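Local structure of L-Ala-D/L-Glu epimerase, a muconate lactonizing enzyme (Klebsiella pneumoniae subsp. pneumoniae MGH 78578, 3FCP) at residues A[333-345]-A[359-371]. The protein belongs to the muconate lactonizing enzyme group of the enolase superfamily, pairing a capping N-terminal domain with a TIM-barrel-like domain that holds a magnesium ion. Numbering follows the deposited sequence.
Sequences LLKDDIVSVPLTF and GVELDEDKLHFYT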
# COMPACT_ATOMS: atom_id res chain seq x y z
N LEU A 333 33.53 22.64 -24.97
CA LEU A 333 32.99 22.23 -26.26
C LEU A 333 32.94 23.41 -27.24
O LEU A 333 32.65 23.23 -28.42
CB LEU A 333 31.57 21.68 -26.11
CG LEU A 333 31.33 20.44 -25.25
CD1 LEU A 333 29.84 20.15 -25.22
CD2 LEU A 333 32.11 19.26 -25.81
N LEU A 334 33.24 24.60 -26.75
CA LEU A 334 33.18 25.80 -27.59
C LEU A 334 34.54 26.28 -28.06
O LEU A 334 35.54 26.14 -27.36
CB LEU A 334 32.50 26.93 -26.81
CG LEU A 334 31.19 26.61 -26.08
CD1 LEU A 334 30.85 27.78 -25.17
CD2 LEU A 334 30.07 26.34 -27.07
N LYS A 335 34.58 26.85 -29.27
CA LYS A 335 35.82 27.37 -29.81
C LYS A 335 36.02 28.80 -29.31
O LYS A 335 37.12 29.34 -29.35
CB LYS A 335 35.79 27.35 -31.34
CG LYS A 335 35.66 25.96 -31.92
CD LYS A 335 36.46 25.79 -33.21
CE LYS A 335 35.97 26.72 -34.31
NZ LYS A 335 36.81 26.60 -35.54
N ASP A 336 34.94 29.41 -28.82
CA ASP A 336 34.98 30.77 -28.29
C ASP A 336 33.77 30.98 -27.38
O ASP A 336 32.78 30.26 -27.48
CB ASP A 336 34.96 31.79 -29.43
CG ASP A 336 35.68 33.09 -29.08
OD1 ASP A 336 35.68 34.03 -29.91
OD2 ASP A 336 36.26 33.18 -27.97
N ASP A 337 33.86 31.97 -26.50
CA ASP A 337 32.77 32.27 -25.57
C ASP A 337 32.61 33.79 -25.51
O ASP A 337 33.34 34.51 -26.19
CB ASP A 337 33.11 31.74 -24.17
CG ASP A 337 31.87 31.42 -23.33
OD1 ASP A 337 30.83 32.11 -23.48
OD2 ASP A 337 31.94 30.47 -22.52
N ILE A 338 31.68 34.28 -24.70
CA ILE A 338 31.47 35.71 -24.59
C ILE A 338 32.04 36.33 -23.31
O ILE A 338 31.66 37.45 -22.95
CB ILE A 338 29.96 36.08 -24.74
CG1 ILE A 338 29.08 35.13 -23.91
CG2 ILE A 338 29.55 36.03 -26.20
CD1 ILE A 338 29.18 35.34 -22.42
N VAL A 339 32.93 35.62 -22.64
CA VAL A 339 33.56 36.14 -21.42
C VAL A 339 34.98 36.60 -21.74
O VAL A 339 35.59 36.16 -22.71
CB VAL A 339 33.63 35.08 -20.28
CG1 VAL A 339 32.23 34.69 -19.83
CG2 VAL A 339 34.41 33.84 -20.74
N SER A 340 35.52 37.50 -20.91
CA SER A 340 36.86 38.00 -21.13
C SER A 340 37.90 36.94 -20.76
O SER A 340 38.90 36.77 -21.47
CB SER A 340 37.09 39.27 -20.32
OG SER A 340 36.95 39.02 -18.93
N VAL A 341 37.65 36.22 -19.67
CA VAL A 341 38.56 35.18 -19.19
C VAL A 341 37.82 33.88 -18.85
O VAL A 341 36.93 33.86 -18.00
CB VAL A 341 39.34 35.65 -17.95
CG1 VAL A 341 40.28 34.55 -17.46
CG2 VAL A 341 40.12 36.92 -18.27
N PRO A 342 38.18 32.77 -19.51
CA PRO A 342 37.54 31.47 -19.26
C PRO A 342 37.98 30.83 -17.95
O PRO A 342 38.96 31.27 -17.33
CB PRO A 342 37.96 30.65 -20.47
CG PRO A 342 39.35 31.14 -20.71
CD PRO A 342 39.20 32.65 -20.57
N LEU A 343 37.25 29.80 -17.53
CA LEU A 343 37.57 29.07 -16.31
C LEU A 343 38.79 28.18 -16.59
O LEU A 343 39.05 27.83 -17.73
CB LEU A 343 36.40 28.17 -15.91
CG LEU A 343 35.06 28.85 -15.59
CD1 LEU A 343 33.97 27.80 -15.47
CD2 LEU A 343 35.19 29.64 -14.31
N THR A 344 39.52 27.82 -15.55
CA THR A 344 40.67 26.96 -15.74
C THR A 344 40.31 25.52 -15.37
O THR A 344 39.89 25.25 -14.24
CB THR A 344 41.88 27.41 -14.90
OG1 THR A 344 41.67 27.05 -13.53
CG2 THR A 344 42.05 28.92 -14.99
N PHE A 345 40.47 24.62 -16.33
CA PHE A 345 40.19 23.20 -16.13
C PHE A 345 41.54 22.49 -16.10
O PHE A 345 42.48 22.93 -16.76
CB PHE A 345 39.36 22.65 -17.29
CG PHE A 345 37.94 23.15 -17.33
CD1 PHE A 345 36.89 22.37 -16.83
CD2 PHE A 345 37.64 24.39 -17.90
CE1 PHE A 345 35.58 22.81 -16.89
CE2 PHE A 345 36.32 24.84 -17.97
CZ PHE A 345 35.29 24.05 -17.46
N GLY A 359 32.56 35.85 -10.82
CA GLY A 359 33.99 35.75 -11.05
C GLY A 359 34.35 35.79 -12.53
O GLY A 359 35.49 35.55 -12.90
N VAL A 360 33.37 36.06 -13.39
CA VAL A 360 33.62 36.15 -14.82
C VAL A 360 33.04 37.46 -15.32
O VAL A 360 32.05 37.97 -14.79
CB VAL A 360 33.00 34.97 -15.61
CG1 VAL A 360 33.69 33.67 -15.21
CG2 VAL A 360 31.51 34.89 -15.37
N GLU A 361 33.66 38.01 -16.36
CA GLU A 361 33.24 39.29 -16.92
C GLU A 361 32.85 39.16 -18.39
O GLU A 361 33.43 38.36 -19.12
CB GLU A 361 34.38 40.31 -16.78
CG GLU A 361 33.95 41.74 -16.57
CD GLU A 361 33.38 41.99 -15.18
OE1 GLU A 361 32.28 41.46 -14.89
OE2 GLU A 361 34.02 42.70 -14.39
N LEU A 362 31.88 39.95 -18.81
CA LEU A 362 31.41 39.94 -20.18
C LEU A 362 32.39 40.64 -21.12
O LEU A 362 32.90 41.72 -20.81
CB LEU A 362 30.05 40.64 -20.26
CG LEU A 362 29.09 40.27 -21.38
CD1 LEU A 362 28.75 38.79 -21.30
CD2 LEU A 362 27.83 41.12 -21.25
N ASP A 363 32.68 40.02 -22.26
CA ASP A 363 33.57 40.59 -23.27
C ASP A 363 32.62 41.19 -24.30
O ASP A 363 32.15 40.49 -25.20
CB ASP A 363 34.43 39.50 -23.92
CG ASP A 363 35.41 40.06 -24.94
OD1 ASP A 363 35.07 41.03 -25.64
OD2 ASP A 363 36.53 39.50 -25.05
N GLU A 364 32.33 42.48 -24.17
CA GLU A 364 31.41 43.15 -25.08
C GLU A 364 31.71 42.98 -26.56
O GLU A 364 30.79 42.81 -27.36
CB GLU A 364 31.29 44.63 -24.73
CG GLU A 364 30.36 44.90 -23.55
CD GLU A 364 29.96 46.36 -23.44
OE1 GLU A 364 30.84 47.19 -23.12
OE2 GLU A 364 28.77 46.67 -23.69
N ASP A 365 32.98 43.03 -26.93
CA ASP A 365 33.34 42.88 -28.33
C ASP A 365 32.86 41.52 -28.83
O ASP A 365 32.28 41.43 -29.91
CB ASP A 365 34.85 43.03 -28.53
CG ASP A 365 35.32 44.46 -28.32
OD1 ASP A 365 34.58 45.38 -28.73
OD2 ASP A 365 36.42 44.66 -27.76
N LYS A 366 33.10 40.47 -28.06
CA LYS A 366 32.67 39.14 -28.45
C LYS A 366 31.14 39.04 -28.38
O LYS A 366 30.51 38.46 -29.26
CB LYS A 366 33.31 38.08 -27.55
CG LYS A 366 34.76 37.77 -27.89
CD LYS A 366 35.26 36.59 -27.08
CE LYS A 366 36.62 36.11 -27.56
NZ LYS A 366 37.62 37.21 -27.51
N LEU A 367 30.55 39.60 -27.34
CA LEU A 367 29.11 39.56 -27.18
C LEU A 367 28.44 40.05 -28.45
O LEU A 367 27.58 39.37 -29.01
CB LEU A 367 28.66 40.44 -26.01
CG LEU A 367 27.14 40.52 -25.82
CD1 LEU A 367 26.57 39.13 -25.53
CD2 LEU A 367 26.83 41.48 -24.68
N HIS A 368 28.83 41.24 -28.90
CA HIS A 368 28.26 41.82 -30.10
C HIS A 368 28.60 41.02 -31.35
O HIS A 368 27.76 40.84 -32.23
CB HIS A 368 28.72 43.28 -30.25
CG HIS A 368 28.34 44.15 -29.09
ND1 HIS A 368 27.04 44.23 -28.62
CD2 HIS A 368 29.07 44.97 -28.30
CE1 HIS A 368 27.00 45.07 -27.60
NE2 HIS A 368 28.22 45.52 -27.38
N PHE A 369 29.83 40.52 -31.43
CA PHE A 369 30.24 39.74 -32.59
C PHE A 369 29.37 38.49 -32.76
O PHE A 369 28.93 38.19 -33.87
CB PHE A 369 31.70 39.32 -32.45
CG PHE A 369 32.25 38.61 -33.65
CD1 PHE A 369 32.52 39.31 -34.83
CD2 PHE A 369 32.48 37.23 -33.63
CE1 PHE A 369 33.02 38.65 -35.96
CE2 PHE A 369 32.98 36.57 -34.75
CZ PHE A 369 33.24 37.28 -35.92
N TYR A 370 29.13 37.77 -31.67
CA TYR A 370 28.33 36.54 -31.73
C TYR A 370 26.82 36.69 -31.57
O TYR A 370 26.09 35.71 -31.68
CB TYR A 370 28.87 35.53 -30.71
CG TYR A 370 30.27 35.06 -31.01
CD1 TYR A 370 30.54 34.35 -32.18
CD2 TYR A 370 31.32 35.33 -30.14
CE1 TYR A 370 31.84 33.92 -32.48
CE2 TYR A 370 32.63 34.90 -30.43
CZ TYR A 370 32.87 34.20 -31.60
OH TYR A 370 34.15 33.77 -31.89
N THR A 371 26.34 37.91 -31.31
CA THR A 371 24.91 38.11 -31.15
C THR A 371 24.22 37.74 -32.45
O THR A 371 24.66 38.13 -33.54
CB THR A 371 24.57 39.57 -30.81
OG1 THR A 371 25.10 39.91 -29.53
CG2 THR A 371 23.06 39.78 -30.79
O HOH W 1 35.69 36.50 -17.45
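The Tyr370 hydroxyl donates a hydrogen bond to the carboxylate of Asp336, with Tyr370 OH to Asp336 OD1 at 2.5 Å. OD1 takes the bond on its anti lone pair. It lies at the ring edge in the ring plane, and the carboxylate plane stands almost perpendicular to the ring (88°). Asp336 CG is anti to the backbone N (chi1 -151°), which carries the carboxylate to the phenol. The Lys366 side chain crosses that of Asp336 at about a right angle. Its CE touches Asp336 OD2. The bend at chi4 (58°) turns Lys366 NZ away, to a salt bridge with Asp363 OD2 at 3.5 Å.

Asp363 is the N-cap of helix 364-370, where its OD1 accepts from Lys366 N. Asp363 N gives a nearly straight bond to Ile338 O (2.8 Å). Ser340 N in turn bonds to Glu361 O (2.9 Å), so a single beta bridge joins Val339 and Leu362. One water accepts from both Val341 N and Glu361 N and continues the link.

Ile338 packs by two branches, one on the helix and one just before it. Ile338 CG2 sits against Leu367 CA at 3.7 Å, and Ile338 CD1 meets Leu362 CD1 at the same distance. Val15 and Ile37 of the N-terminal antiparallel sheet also touch Ile338, while Val308 of helix 307-317 touches it from the barrel domain. The contact thus ties the C-terminal helix to a barrel-domain loop beside that sheet.

Asp337 O is buried against Lys366 CD and has no polar partner. The phenol bond and nearby ammonium probably help keep Asp336 ionised, and Lys366 may likewise stabilise the charge of the capping Asp363.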